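Local structure of putative Acetyltransferase from the GNAT family (Novosphingobium aromaticivorans DSM 12444, 3EC4) at residues 84-89 / 194-199; 99-104 / 176-181; 129-134 / 148-153; 143-148 / 163-168. The protein is a putative GNAT-family acetyltransferase that probably transfers an acyl group from a coenzyme A donor to an acceptor not yet identified. All blocks are in the same frame, centred on the assembly; numbering follows the deposited sequence. Where two conformers were deposited one is given.

Interaction 1 of 4, residues 84-89 / 194-199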
loop_
_atom_site.group_PDB
_atom_site.type_symbol
_atom_site.label_atom_id
_atom_site.label_comp_id
_atom_site.label_asym_id
_atom_site.label_seq_id
_atom_site.Cartn_x
_atom_site.Cartn_y
_atom_site.Cartn_z
ATOM N N LEU A 84 8.057 -10.022 0.903
ATOM C CA LEU A 84 8.083 -8.661 1.477
ATOM C C LEU A 84 8.763 -8.613 2.831
ATOM O O LEU A 84 8.781 -9.601 3.577
ATOM C CB LEU A 84 6.659 -8.121 1.664
ATOM C CG LEU A 84 5.745 -8.197 0.466
ATOM C CD1 LEU A 84 4.322 -7.701 0.851
ATOM C CD2 LEU A 84 6.327 -7.423 -0.754
ATOM N N LEU A 85 9.237 -7.414 3.193
ATOM C CA LEU A 85 9.662 -7.146 4.558
ATOM C C LEU A 85 8.673 -6.114 5.052
ATOM O O LEU A 85 8.568 -5.029 4.459
ATOM C CB LEU A 85 11.101 -6.609 4.622
ATOM C CG LEU A 85 11.586 -6.250 6.048
ATOM C CD1 LEU A 85 11.629 -7.468 6.999
ATOM C CD2 LEU A 85 12.911 -5.512 6.042
ATOM N N GLN A 86 7.925 -6.465 6.081
ATOM C CA GLN A 86 7.032 -5.486 6.723
ATOM C C GLN A 86 7.760 -4.721 7.813
ATOM O O GLN A 86 8.441 -5.327 8.641
ATOM C CB GLN A 86 5.808 -6.206 7.290
ATOM C CG GLN A 86 4.763 -5.269 7.846
ATOM C CD GLN A 86 3.646 -6.057 8.526
ATOM O OE1 GLN A 86 3.778 -6.407 9.683
ATOM N NE2 GLN A 86 2.591 -6.375 7.796
HETATM N N MSE A 87 7.611 -3.389 7.822
HETATM C CA MSE A 87 8.343 -2.477 8.723
HETATM C C MSE A 87 7.403 -1.547 9.476
HETATM O O MSE A 87 6.346 -1.221 8.980
HETATM C CB MSE A 87 9.389 -1.646 7.944
HETATM C CG MSE A 87 10.255 -2.511 7.095
HETATM SE SE MSE A 87 11.667 -1.605 6.196
HETATM C CE MSE A 87 12.899 -1.363 7.676
ATOM N N ILE A 88 7.797 -1.170 10.685
ATOM C CA ILE A 88 6.982 -0.361 11.570
ATOM C C ILE A 88 7.790 0.801 12.095
ATOM O O ILE A 88 8.967 0.649 12.416
ATOM C CB ILE A 88 6.360 -1.253 12.705
ATOM C CG1 ILE A 88 5.242 -0.540 13.468
ATOM C CG2 ILE A 88 7.407 -1.771 13.652
ATOM C CD1 ILE A 88 4.447 -1.531 14.407
ATOM N N ALA A 89 7.148 1.955 12.213
ATOM C CA ALA A 89 7.803 3.117 12.799
ATOM C C ALA A 89 7.131 3.456 14.128
ATOM O O ALA A 89 6.315 4.368 14.184
ATOM C CB ALA A 89 7.782 4.329 11.833
ATOM N N TYR A 194 3.368 2.019 9.264
ATOM C CA TYR A 194 4.008 0.783 8.797
ATOM C C TYR A 194 4.055 0.779 7.276
ATOM O O TYR A 194 3.361 1.551 6.614
ATOM C CB TYR A 194 3.255 -0.438 9.340
ATOM C CG TYR A 194 2.033 -0.800 8.558
ATOM C CD1 TYR A 194 0.837 -0.135 8.762
ATOM C CD2 TYR A 194 2.059 -1.851 7.667
ATOM C CE1 TYR A 194 -0.297 -0.475 8.016
ATOM C CE2 TYR A 194 0.963 -2.203 6.957
ATOM C CZ TYR A 194 -0.226 -1.500 7.136
ATOM O OH TYR A 194 -1.342 -1.863 6.415
ATOM N N LEU A 195 4.856 -0.112 6.704
ATOM C CA LEU A 195 4.940 -0.246 5.272
ATOM C C LEU A 195 5.473 -1.599 4.937
ATOM O O LEU A 195 5.940 -2.321 5.792
ATOM C CB LEU A 195 5.819 0.846 4.658
ATOM C CG LEU A 195 7.282 0.942 5.152
ATOM C CD1 LEU A 195 8.165 -0.120 4.499
ATOM C CD2 LEU A 195 7.872 2.358 4.941
ATOM N N HIS A 196 5.347 -1.955 3.678
ATOM C CA HIS A 196 6.006 -3.129 3.131
ATOM C C HIS A 196 7.023 -2.695 2.106
ATOM O O HIS A 196 6.754 -1.780 1.306
ATOM C CB HIS A 196 5.008 -4.081 2.439
ATOM C CG HIS A 196 3.984 -4.670 3.365
ATOM N ND1 HIS A 196 2.711 -4.161 3.485
ATOM C CD2 HIS A 196 4.058 -5.701 4.248
ATOM C CE1 HIS A 196 2.040 -4.857 4.389
ATOM N NE2 HIS A 196 2.832 -5.807 4.853
ATOM N N SER A 197 8.179 -3.349 2.104
ATOM C CA SER A 197 9.127 -3.266 0.997
ATOM C C SER A 197 9.202 -4.632 0.360
ATOM O O SER A 197 9.049 -5.591 1.060
ATOM C CB SER A 197 10.505 -2.939 1.537
ATOM O OG SER A 197 11.476 -2.763 0.502
ATOM N N TYR A 198 9.597 -4.713 -0.905
ATOM C CA TYR A 198 10.070 -5.976 -1.426
ATOM C C TYR A 198 11.273 -6.352 -0.578
ATOM O O TYR A 198 12.070 -5.466 -0.232
ATOM C CB TYR A 198 10.455 -5.872 -2.903
ATOM C CG TYR A 198 9.266 -5.701 -3.795
ATOM C CD1 TYR A 198 8.520 -6.813 -4.175
ATOM C CD2 TYR A 198 8.826 -4.455 -4.199
ATOM C CE1 TYR A 198 7.435 -6.702 -4.964
ATOM C CE2 TYR A 198 7.693 -4.331 -5.021
ATOM C CZ TYR A 198 7.000 -5.468 -5.375
ATOM O OH TYR A 198 5.896 -5.420 -6.194
ATOM N N ALA A 199 11.396 -7.641 -0.221
ATOM C CA ALA A 199 12.523 -8.106 0.601
ATOM C C ALA A 199 13.825 -7.913 -0.139
ATOM O O ALA A 199 14.897 -7.757 0.474
ATOM C CB ALA A 199 12.357 -9.569 0.985
#
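The amide of Q86 reaches across to the imidazole of H196: NE2 of Q86 donates to NE2 of H196 over 3.0 Å, nearly straight at 164°. The acceptor lies in the plane of the amide, but the donor stands well out of the imidazole plane, and the two planes are 53° apart. With CG anti to the backbone N (chi1 -174°), the extended Q86 chain runs beside the ring, its CB 3.5 Å from CD2 of H196. L84 flanks the same ring obliquely, its CD1 4.0 Å from CD2 of H196. On the opposite face of the sheet M87 CB meets L195 CD1 at 4.0 Å. Between these two layers of side chains the strands pair antiparallel. L85 N donates to S197 O (2.8 Å) and M87 N to L195 O (2.8 Å), each with its return bond. Further out, helix 202-210 covers the face of L85, M87, L195 and S197, while strand 214-226 continues the mixed GNAT sheet beyond 76-88. R216 binds OE1 of Q86, and the backbone oxygen of L8 takes a bond from NE2 of Q86. Both ends of the amide are thus engaged, consistent with NE2 of H196 being unprotonated and accepting.

Interaction 2 of 4, residues 99-104 / 176-181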
loop_
_atom_site.group_PDB
_atom_site.type_symbol
_atom_site.label_atom_id
_atom_site.label_comp_id
_atom_site.label_asym_id
_atom_site.label_seq_id
_atom_site.Cartn_x
_atom_site.Cartn_y
_atom_site.Cartn_z
ATOM N N PRO A 99 8.128 23.118 3.989
ATOM C CA PRO A 99 7.018 23.759 3.277
ATOM C C PRO A 99 6.952 23.489 1.771
ATOM O O PRO A 99 5.894 23.713 1.177
ATOM C CB PRO A 99 7.236 25.245 3.554
ATOM C CG PRO A 99 8.302 25.332 4.563
ATOM C CD PRO A 99 9.094 24.104 4.491
ATOM N N GLY A 100 8.025 22.993 1.170
ATOM C CA GLY A 100 8.008 22.538 -0.222
ATOM C C GLY A 100 7.111 21.316 -0.478
ATOM O O GLY A 100 6.832 20.968 -1.640
ATOM N N ILE A 101 6.667 20.642 0.576
ATOM C CA ILE A 101 5.764 19.500 0.398
ATOM C C ILE A 101 4.338 20.046 0.437
ATOM O O ILE A 101 3.962 20.742 1.402
ATOM C CB ILE A 101 5.960 18.427 1.481
ATOM C CG1 ILE A 101 7.422 18.027 1.629
ATOM C CG2 ILE A 101 5.072 17.174 1.195
ATOM C CD1 ILE A 101 8.074 17.648 0.338
ATOM N N VAL A 102 3.565 19.773 -0.616
ATOM C CA VAL A 102 2.187 20.248 -0.755
ATOM C C VAL A 102 1.180 19.104 -0.664
ATOM O O VAL A 102 1.426 18.012 -1.148
ATOM C CB VAL A 102 1.979 21.021 -2.109
ATOM C CG1 VAL A 102 2.868 22.294 -2.173
ATOM C CG2 VAL A 102 2.263 20.121 -3.318
ATOM N N ALA A 103 0.054 19.335 0.003
ATOM C CA ALA A 103 -1.046 18.379 -0.013
ATOM C C ALA A 103 -1.624 18.272 -1.443
ATOM O O ALA A 103 -1.806 19.273 -2.140
ATOM C CB ALA A 103 -2.147 18.790 0.978
ATOM N N LEU A 104 -1.902 17.051 -1.880
ATOM C CA LEU A 104 -2.533 16.820 -3.163
ATOM C C LEU A 104 -4.031 16.604 -3.008
ATOM O O LEU A 104 -4.513 16.218 -1.949
ATOM C CB LEU A 104 -1.904 15.618 -3.844
ATOM C CG LEU A 104 -0.388 15.804 -4.070
ATOM C CD1 LEU A 104 0.214 14.553 -4.702
ATOM C CD2 LEU A 104 -0.084 17.065 -4.872
ATOM N N ALA A 176 12.321 10.560 0.559
ATOM C CA ALA A 176 12.535 10.674 1.983
ATOM C C ALA A 176 11.708 11.809 2.577
ATOM O O ALA A 176 10.979 11.611 3.553
ATOM C CB ALA A 176 13.999 10.889 2.283
ATOM N N ARG A 177 11.753 12.970 1.932
ATOM C CA ARG A 177 10.992 14.116 2.408
ATOM C C ARG A 177 9.480 13.881 2.398
ATOM O O ARG A 177 8.790 14.247 3.338
ATOM C CB ARG A 177 11.362 15.365 1.642
ATOM C CG ARG A 177 12.780 15.849 1.932
ATOM C CD ARG A 177 13.216 16.796 0.871
ATOM N NE ARG A 177 12.353 17.971 0.838
ATOM C CZ ARG A 177 12.319 18.829 -0.170
ATOM N NH1 ARG A 177 13.137 18.701 -1.215
ATOM N NH2 ARG A 177 11.476 19.835 -0.120
ATOM N N LEU A 178 8.976 13.211 1.369
ATOM C CA LEU A 178 7.551 12.858 1.290
ATOM C C LEU A 178 7.129 11.840 2.361
ATOM O O LEU A 178 6.067 11.997 2.988
ATOM C CB LEU A 178 7.236 12.336 -0.110
ATOM C CG LEU A 178 7.180 13.500 -1.135
ATOM C CD1 LEU A 178 7.360 13.073 -2.580
ATOM C CD2 LEU A 178 5.817 14.276 -0.973
ATOM N N ILE A 179 7.934 10.797 2.560
ATOM C CA ILE A 179 7.669 9.864 3.659
ATOM C C ILE A 179 7.612 10.611 5.011
ATOM O O ILE A 179 6.719 10.378 5.825
ATOM C CB ILE A 179 8.686 8.700 3.678
ATOM C CG1 ILE A 179 8.501 7.831 2.427
ATOM C CG2 ILE A 179 8.499 7.858 4.989
ATOM C CD1 ILE A 179 9.686 6.959 2.001
ATOM N N ARG A 180 8.568 11.489 5.261
ATOM C CA ARG A 180 8.539 12.306 6.485
ATOM C C ARG A 180 7.209 13.024 6.657
ATOM O O ARG A 180 6.670 13.068 7.754
ATOM C CB ARG A 180 9.641 13.356 6.489
ATOM C CG ARG A 180 11.081 12.819 6.699
ATOM C CD ARG A 180 12.033 13.971 6.597
ATOM N NE ARG A 180 13.454 13.716 6.835
ATOM C CZ ARG A 180 13.997 13.603 8.046
ATOM N NH1 ARG A 180 13.248 13.667 9.124
ATOM N NH2 ARG A 180 15.305 13.417 8.177
ATOM N N LYS A 181 6.710 13.630 5.596
ATOM C CA LYS A 181 5.461 14.378 5.684
ATOM C C LYS A 181 4.291 13.455 5.993
ATOM O O LYS A 181 3.464 13.717 6.859
ATOM C CB LYS A 181 5.205 15.129 4.397
ATOM C CG LYS A 181 4.001 16.058 4.488
ATOM C CD LYS A 181 4.191 17.217 5.441
ATOM C CE LYS A 181 2.979 18.125 5.383
ATOM N NZ LYS A 181 3.075 19.215 6.317
HETATM O O HOH W 1 4.558 20.893 4.296
#
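I101 sits against R177, L178 and K181 of helix 174-188, beside the short edge strand 102-103 of the GNAT sheet. In GNAT enzymes the helix that follows the fourth strand of the conserved core starts at the site for the coenzyme A pyrophosphate; helix 174-188, coming directly after strand 157-165, is consistent with that role. This contact lies on its first two turns. From CB, which faces the helix, the I101 side chain divides. CG2, anti to the backbone N, enters the angle between two helix side chains, 3.6 Å from CG of K181 and 3.7 Å from CD2 of L178. CG1 takes the other direction (chi1 -51°), beside the backbone N, and carries CD1 to within 4.1 Å of NH2 of R177, which it approaches obliquely. The guanidinium itself is held from outside the contact, through a salt bridge from NE of R177 to D98. Y135 and V137 of strand 134-139 also touch I101, so its branches are buried between strand and helix. K181 and I101 lie alongside each other, running oppositely; the bend of K181 at chi2 (67°) precedes an otherwise extended tail that ends near the carbonyl of I101, short of touching it. There one water closes the gap, donating to O of I101 at 3.0 Å and accepting from NZ of K181 at 3.0 Å.

Interaction 3 of 4, residues 129-134 / 148-153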
loop_
_atom_site.group_PDB
_atom_site.type_symbol
_atom_site.label_atom_id
_atom_site.label_comp_id
_atom_site.label_asym_id
_atom_site.label_seq_id
_atom_site.Cartn_x
_atom_site.Cartn_y
_atom_site.Cartn_z
ATOM N N TRP A 129 -6.255 7.370 -5.003
ATOM C CA TRP A 129 -5.933 8.646 -4.354
ATOM C C TRP A 129 -6.886 8.954 -3.227
ATOM O O TRP A 129 -6.594 9.824 -2.402
ATOM C CB TRP A 129 -5.950 9.797 -5.355
ATOM C CG TRP A 129 -7.336 10.127 -5.938
ATOM C CD1 TRP A 129 -7.965 9.507 -6.994
ATOM C CD2 TRP A 129 -8.224 11.143 -5.491
ATOM N NE1 TRP A 129 -9.164 10.091 -7.230
ATOM C CE2 TRP A 129 -9.355 11.102 -6.323
ATOM C CE3 TRP A 129 -8.156 12.120 -4.487
ATOM C CZ2 TRP A 129 -10.431 11.977 -6.163
ATOM C CZ3 TRP A 129 -9.225 12.990 -4.324
ATOM C CH2 TRP A 129 -10.347 12.912 -5.159
ATOM N N ARG A 130 -8.071 8.328 -3.220
ATOM C CA ARG A 130 -9.018 8.570 -2.129
ATOM C C ARG A 130 -8.748 7.730 -0.883
ATOM O O ARG A 130 -9.484 7.882 0.094
ATOM C CB ARG A 130 -10.471 8.323 -2.551
ATOM C CG ARG A 130 -10.930 9.002 -3.816
ATOM C CD ARG A 130 -12.428 8.863 -3.980
ATOM N NE ARG A 130 -12.918 9.785 -5.006
ATOM C CZ ARG A 130 -13.027 9.486 -6.301
ATOM N NH1 ARG A 130 -12.695 8.280 -6.757
ATOM N NH2 ARG A 130 -13.479 10.401 -7.152
ATOM N N TYR A 131 -7.717 6.877 -0.913
ATOM C CA TYR A 131 -7.469 5.905 0.175
ATOM C C TYR A 131 -7.090 6.655 1.441
ATOM O O TYR A 131 -7.385 6.217 2.544
ATOM C CB TYR A 131 -6.359 4.942 -0.216
ATOM C CG TYR A 131 -6.570 3.482 0.053
ATOM C CD1 TYR A 131 -7.064 3.029 1.273
ATOM C CD2 TYR A 131 -6.241 2.548 -0.913
ATOM C CE1 TYR A 131 -7.214 1.652 1.501
ATOM C CE2 TYR A 131 -6.370 1.206 -0.696
ATOM C CZ TYR A 131 -6.870 0.757 0.501
ATOM O OH TYR A 131 -6.995 -0.600 0.715
ATOM N N GLY A 132 -6.436 7.803 1.262
ATOM C CA GLY A 132 -6.039 8.675 2.362
ATOM C C GLY A 132 -5.293 9.893 1.844
ATOM O O GLY A 132 -5.406 10.250 0.666
ATOM N N GLN A 133 -4.522 10.522 2.726
ATOM C CA GLN A 133 -3.817 11.758 2.378
ATOM C C GLN A 133 -2.649 11.462 1.471
ATOM O O GLN A 133 -1.839 10.586 1.757
ATOM C CB GLN A 133 -3.279 12.440 3.622
ATOM C CG GLN A 133 -2.633 13.809 3.350
ATOM C CD GLN A 133 -3.616 14.838 2.877
ATOM O OE1 GLN A 133 -4.656 15.026 3.504
ATOM N NE2 GLN A 133 -3.315 15.501 1.758
ATOM N N PHE A 134 -2.517 12.279 0.432
ATOM C CA PHE A 134 -1.367 12.313 -0.441
ATOM C C PHE A 134 -0.665 13.653 -0.431
ATOM O O PHE A 134 -1.298 14.714 -0.273
ATOM C CB PHE A 134 -1.800 11.934 -1.872
ATOM C CG PHE A 134 -1.807 10.448 -2.107
ATOM C CD1 PHE A 134 -2.853 9.673 -1.633
ATOM C CD2 PHE A 134 -0.759 9.830 -2.754
ATOM C CE1 PHE A 134 -2.838 8.285 -1.802
ATOM C CE2 PHE A 134 -0.744 8.442 -2.928
ATOM C CZ PHE A 134 -1.786 7.686 -2.470
ATOM N N GLY A 148 1.648 8.715 -0.100
ATOM C CA GLY A 148 0.362 8.754 0.534
ATOM C C GLY A 148 0.160 7.707 1.604
ATOM O O GLY A 148 1.100 7.010 2.043
ATOM N N GLU A 149 -1.099 7.601 1.973
ATOM C CA GLU A 149 -1.596 6.652 2.950
ATOM C C GLU A 149 -2.444 5.587 2.296
ATOM O O GLU A 149 -3.167 5.874 1.341
ATOM C CB GLU A 149 -2.458 7.370 3.971
ATOM C CG GLU A 149 -1.761 8.540 4.634
ATOM C CD GLU A 149 -2.645 9.313 5.555
ATOM O OE1 GLU A 149 -3.841 9.479 5.251
ATOM O OE2 GLU A 149 -2.126 9.805 6.589
ATOM N N ARG A 150 -2.407 4.380 2.847
ATOM C CA ARG A 150 -3.246 3.303 2.332
ATOM C C ARG A 150 -3.962 2.522 3.435
ATOM O O ARG A 150 -4.878 3.076 4.056
ATOM C CB ARG A 150 -2.440 2.450 1.353
ATOM C CG ARG A 150 -3.240 1.578 0.431
ATOM C CD ARG A 150 -2.381 0.919 -0.622
ATOM N NE ARG A 150 -1.484 -0.070 -0.081
ATOM C CZ ARG A 150 -0.611 -0.769 -0.813
ATOM N NH1 ARG A 150 -0.498 -0.618 -2.138
ATOM N NH2 ARG A 150 0.175 -1.624 -0.226
HETATM N N MSE A 151 -3.606 1.256 3.678
HETATM C CA MSE A 151 -4.418 0.404 4.556
HETATM C C MSE A 151 -4.322 0.803 6.029
HETATM O O MSE A 151 -3.309 1.360 6.507
HETATM C CB MSE A 151 -4.049 -1.082 4.411
HETATM C CG MSE A 151 -4.148 -1.571 3.020
HETATM SE SE MSE A 151 -3.936 -3.487 2.905
HETATM C CE MSE A 151 -2.922 -3.507 1.227
ATOM N N ARG A 152 -5.396 0.513 6.748
ATOM C CA ARG A 152 -5.471 0.791 8.173
ATOM C C ARG A 152 -6.010 -0.443 8.885
ATOM O O ARG A 152 -7.194 -0.554 9.083
ATOM C CB ARG A 152 -6.372 1.990 8.432
ATOM C CG ARG A 152 -5.765 3.290 7.887
ATOM C CD ARG A 152 -6.745 4.420 7.894
ATOM N NE ARG A 152 -6.128 5.596 7.323
ATOM C CZ ARG A 152 -5.392 6.467 7.989
ATOM N NH1 ARG A 152 -5.274 6.385 9.303
ATOM N NH2 ARG A 152 -4.822 7.478 7.330
ATOM N N PRO A 153 -5.113 -1.398 9.220
ATOM C CA PRO A 153 -5.494 -2.679 9.816
ATOM C C PRO A 153 -6.137 -2.617 11.219
ATOM O O PRO A 153 -6.790 -3.560 11.636
ATOM C CB PRO A 153 -4.179 -3.464 9.814
ATOM C CG PRO A 153 -3.361 -2.841 8.689
ATOM C CD PRO A 153 -3.676 -1.361 8.893
HETATM O O HOH W 2 -5.607 5.717 4.555
#
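OE1 of E149 is gripped by two groups: the backbone N of Q133 donates to it at 2.8 Å (167°), and NH2 of R152 bridges to it at 3.0 Å. CG of E149 stands beside its backbone N (chi1 -54°), and the extended chain beyond carries OE1 to Q133. The Q133 N-H arrives from above the carboxylate plane, whereas OE1 lies in the plane of the R152 guanidinium, at its edge. Nearby, two rings of 129-134 rest on the end of strand 142-149. CA of G148 lies over the centre of the F134 ring, 3.6 Å from its centroid and 9° off the normal, a close CH-pi contact. CG of R150 lies over one face of the Y131 ring toward its rim, 3.5 Å from the centroid, after which the R150 chain bends to its salt bridge with E159. One water knits the backbones, donating to O of Y131 (2.7 Å) and O of R150 (2.8 Å) while accepting from NE of R152. Thus the segment leading into strand 134-139 is fastened where strand 142-149 runs out into loop. R189 holds OE2 of E149, so the carboxylate probably eases the closeness of the like charges of R152 and R189; E191 is a second partner of R152.

Interaction 4 of 4, residues 143-148 / 163-168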
loop_
_atom_site.group_PDB
_atom_site.type_symbol
_atom_site.label_atom_id
_atom_site.label_comp_id
_atom_site.label_asym_id
_atom_site.label_seq_id
_atom_site.Cartn_x
_atom_site.Cartn_y
_atom_site.Cartn_z
ATOM N N LEU A 143 4.474 17.744 -11.224
ATOM C CA LEU A 143 4.418 16.890 -10.026
ATOM C C LEU A 143 5.595 15.941 -10.084
ATOM O O LEU A 143 5.564 14.991 -10.827
ATOM C CB LEU A 143 3.107 16.107 -9.972
ATOM C CG LEU A 143 2.885 15.166 -8.770
ATOM C CD1 LEU A 143 2.953 15.978 -7.470
ATOM C CD2 LEU A 143 1.617 14.362 -8.911
ATOM N N ALA A 144 6.627 16.212 -9.295
ATOM C CA ALA A 144 7.882 15.454 -9.368
ATOM C C ALA A 144 7.805 14.085 -8.706
ATOM O O ALA A 144 8.430 13.141 -9.128
ATOM C CB ALA A 144 8.980 16.260 -8.766
ATOM N N ALA A 145 7.041 14.007 -7.621
ATOM C CA ALA A 145 7.066 12.865 -6.717
ATOM C C ALA A 145 5.868 12.987 -5.813
ATOM O O ALA A 145 5.365 14.087 -5.585
ATOM C CB ALA A 145 8.338 12.848 -5.858
HETATM N N MSE A 146 5.446 11.854 -5.286
HETATM C CA MSE A 146 4.341 11.808 -4.338
HETATM C C MSE A 146 4.475 10.660 -3.351
HETATM O O MSE A 146 5.287 9.721 -3.540
HETATM C CB MSE A 146 3.007 11.720 -5.073
HETATM C CG MSE A 146 2.797 10.402 -5.688
HETATM SE SE MSE A 146 1.096 10.297 -6.630
HETATM C CE MSE A 146 1.267 8.570 -7.362
ATOM N N ALA A 147 3.647 10.714 -2.307
ATOM C CA ALA A 147 3.489 9.612 -1.356
ATOM C C ALA A 147 2.178 9.811 -0.626
ATOM O O ALA A 147 1.684 10.930 -0.497
ATOM C CB ALA A 147 4.642 9.531 -0.332
ATOM N N GLY A 148 1.648 8.715 -0.100
ATOM C CA GLY A 148 0.362 8.754 0.534
ATOM C C GLY A 148 0.160 7.707 1.604
ATOM O O GLY A 148 1.100 7.010 2.043
ATOM N N VAL A 163 4.715 5.748 -2.910
ATOM C CA VAL A 163 5.912 6.607 -2.946
ATOM C C VAL A 163 6.553 6.468 -4.328
ATOM O O VAL A 163 7.109 5.423 -4.664
ATOM C CB VAL A 163 6.951 6.224 -1.879
ATOM C CG1 VAL A 163 8.138 7.178 -1.960
ATOM C CG2 VAL A 163 6.306 6.241 -0.444
ATOM N N CYS A 164 6.510 7.511 -5.133
ATOM C CA CYS A 164 7.133 7.387 -6.436
ATOM C C CYS A 164 7.520 8.726 -6.975
ATOM O O CYS A 164 6.857 9.738 -6.694
ATOM C CB CYS A 164 6.172 6.727 -7.383
ATOM S SG CYS A 164 4.695 7.710 -7.520
ATOM N N THR A 165 8.557 8.686 -7.809
ATOM C CA THR A 165 9.274 9.856 -8.282
ATOM C C THR A 165 9.543 9.615 -9.761
ATOM O O THR A 165 9.943 8.501 -10.129
ATOM C CB THR A 165 10.641 10.045 -7.541
ATOM O OG1 THR A 165 10.435 10.098 -6.111
ATOM C CG2 THR A 165 11.347 11.310 -7.999
ATOM N N TRP A 166 9.286 10.610 -10.613
ATOM C CA TRP A 166 9.662 10.471 -12.040
ATOM C C TRP A 166 11.176 10.256 -12.058
ATOM O O TRP A 166 11.895 10.872 -11.293
ATOM C CB TRP A 166 9.374 11.747 -12.850
ATOM C CG TRP A 166 7.921 12.018 -13.068
ATOM C CD1 TRP A 166 7.144 12.971 -12.426
ATOM C CD2 TRP A 166 7.049 11.327 -13.950
ATOM N NE1 TRP A 166 5.842 12.881 -12.863
ATOM C CE2 TRP A 166 5.765 11.906 -13.817
ATOM C CE3 TRP A 166 7.219 10.266 -14.835
ATOM C CZ2 TRP A 166 4.673 11.462 -14.553
ATOM C CZ3 TRP A 166 6.138 9.830 -15.557
ATOM C CH2 TRP A 166 4.891 10.444 -15.433
ATOM N N PRO A 167 11.664 9.409 -12.974
ATOM C CA PRO A 167 13.103 9.179 -13.126
ATOM C C PRO A 167 13.920 10.438 -13.223
ATOM O O PRO A 167 14.972 10.525 -12.552
ATOM C CB PRO A 167 13.191 8.369 -14.407
ATOM C CG PRO A 167 11.937 7.639 -14.473
ATOM C CD PRO A 167 10.886 8.589 -13.901
ATOM N N GLU A 168 13.448 11.436 -13.971
ATOM C CA GLU A 168 14.187 12.671 -14.131
ATOM C C GLU A 168 14.344 13.511 -12.851
ATOM O O GLU A 168 15.185 14.433 -12.822
ATOM C CB GLU A 168 13.615 13.534 -15.267
ATOM C CG GLU A 168 12.168 13.930 -15.113
ATOM C CD GLU A 168 11.186 12.992 -15.777
ATOM O OE1 GLU A 168 11.393 11.742 -15.739
ATOM O OE2 GLU A 168 10.148 13.509 -16.273
#
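A145 and T165 face each other closely, their CA atoms 4.0 Å apart and CB of A145 3.5 Å from OG1 of T165. Two residues along the strand, CB of A147 meets CG2 of V163 at 3.7 Å; in V163 this methyl stands anti to the carbonyl carbon, beside the backbone N, which turns it to the alanine. Helix 174-188 packs on this face, with L178 on A145 and A147. Between the pairs the backbone is drawn together by two bonds, M146 N to C164 O (2.9 Å) and C164 N to M146 O (3.0 Å). Strands 142-149 and 157-165 form an antiparallel beta hairpin within the GNAT sheet, and the side chains of M146 and C164 point from it to the face opposite the alanines, the side on which helix 109-118 touches L143 and C164. Toward L143 the regular strand pairing ends, and the L143 side chain makes no contact with 163-168. W166 N still donates to A144 O (3.1 Å), and the indole reaches across toward the carbonyl of L143. O of L143 lies in the indole plane, at its edge, 2.9 Å from NE1 of W166. The looser, solvent side begins at this partly exposed indole, touched by L115 and A118 of helix 109-118; past it the chain turns into a 3-10 segment at P167 and E168, both exposed.

All four contacts reach the same mixed sheet of the GNAT fold. Interaction 1 pairs strands 76-88 and 192-198 and encloses the other three along the chain; interactions 3 and 4 lie within the loop closed by interaction 2. Interactions 3 and 4 share G148 and strand 142-149, with centres 16 Å apart. Interaction 2 sits about 11 Å from interaction 4, centre to centre, and the two touch through helix 174-188 on strand 142-149. It also meets interaction 3, where L104 N probably bonds to F134 O. Interactions 1 and 3 touch through Y194 against M151 and P153. Strands 157-165 and 192-198 are parallel neighbours; in GNAT enzymes the central strands splay here and acyl-CoA probably binds.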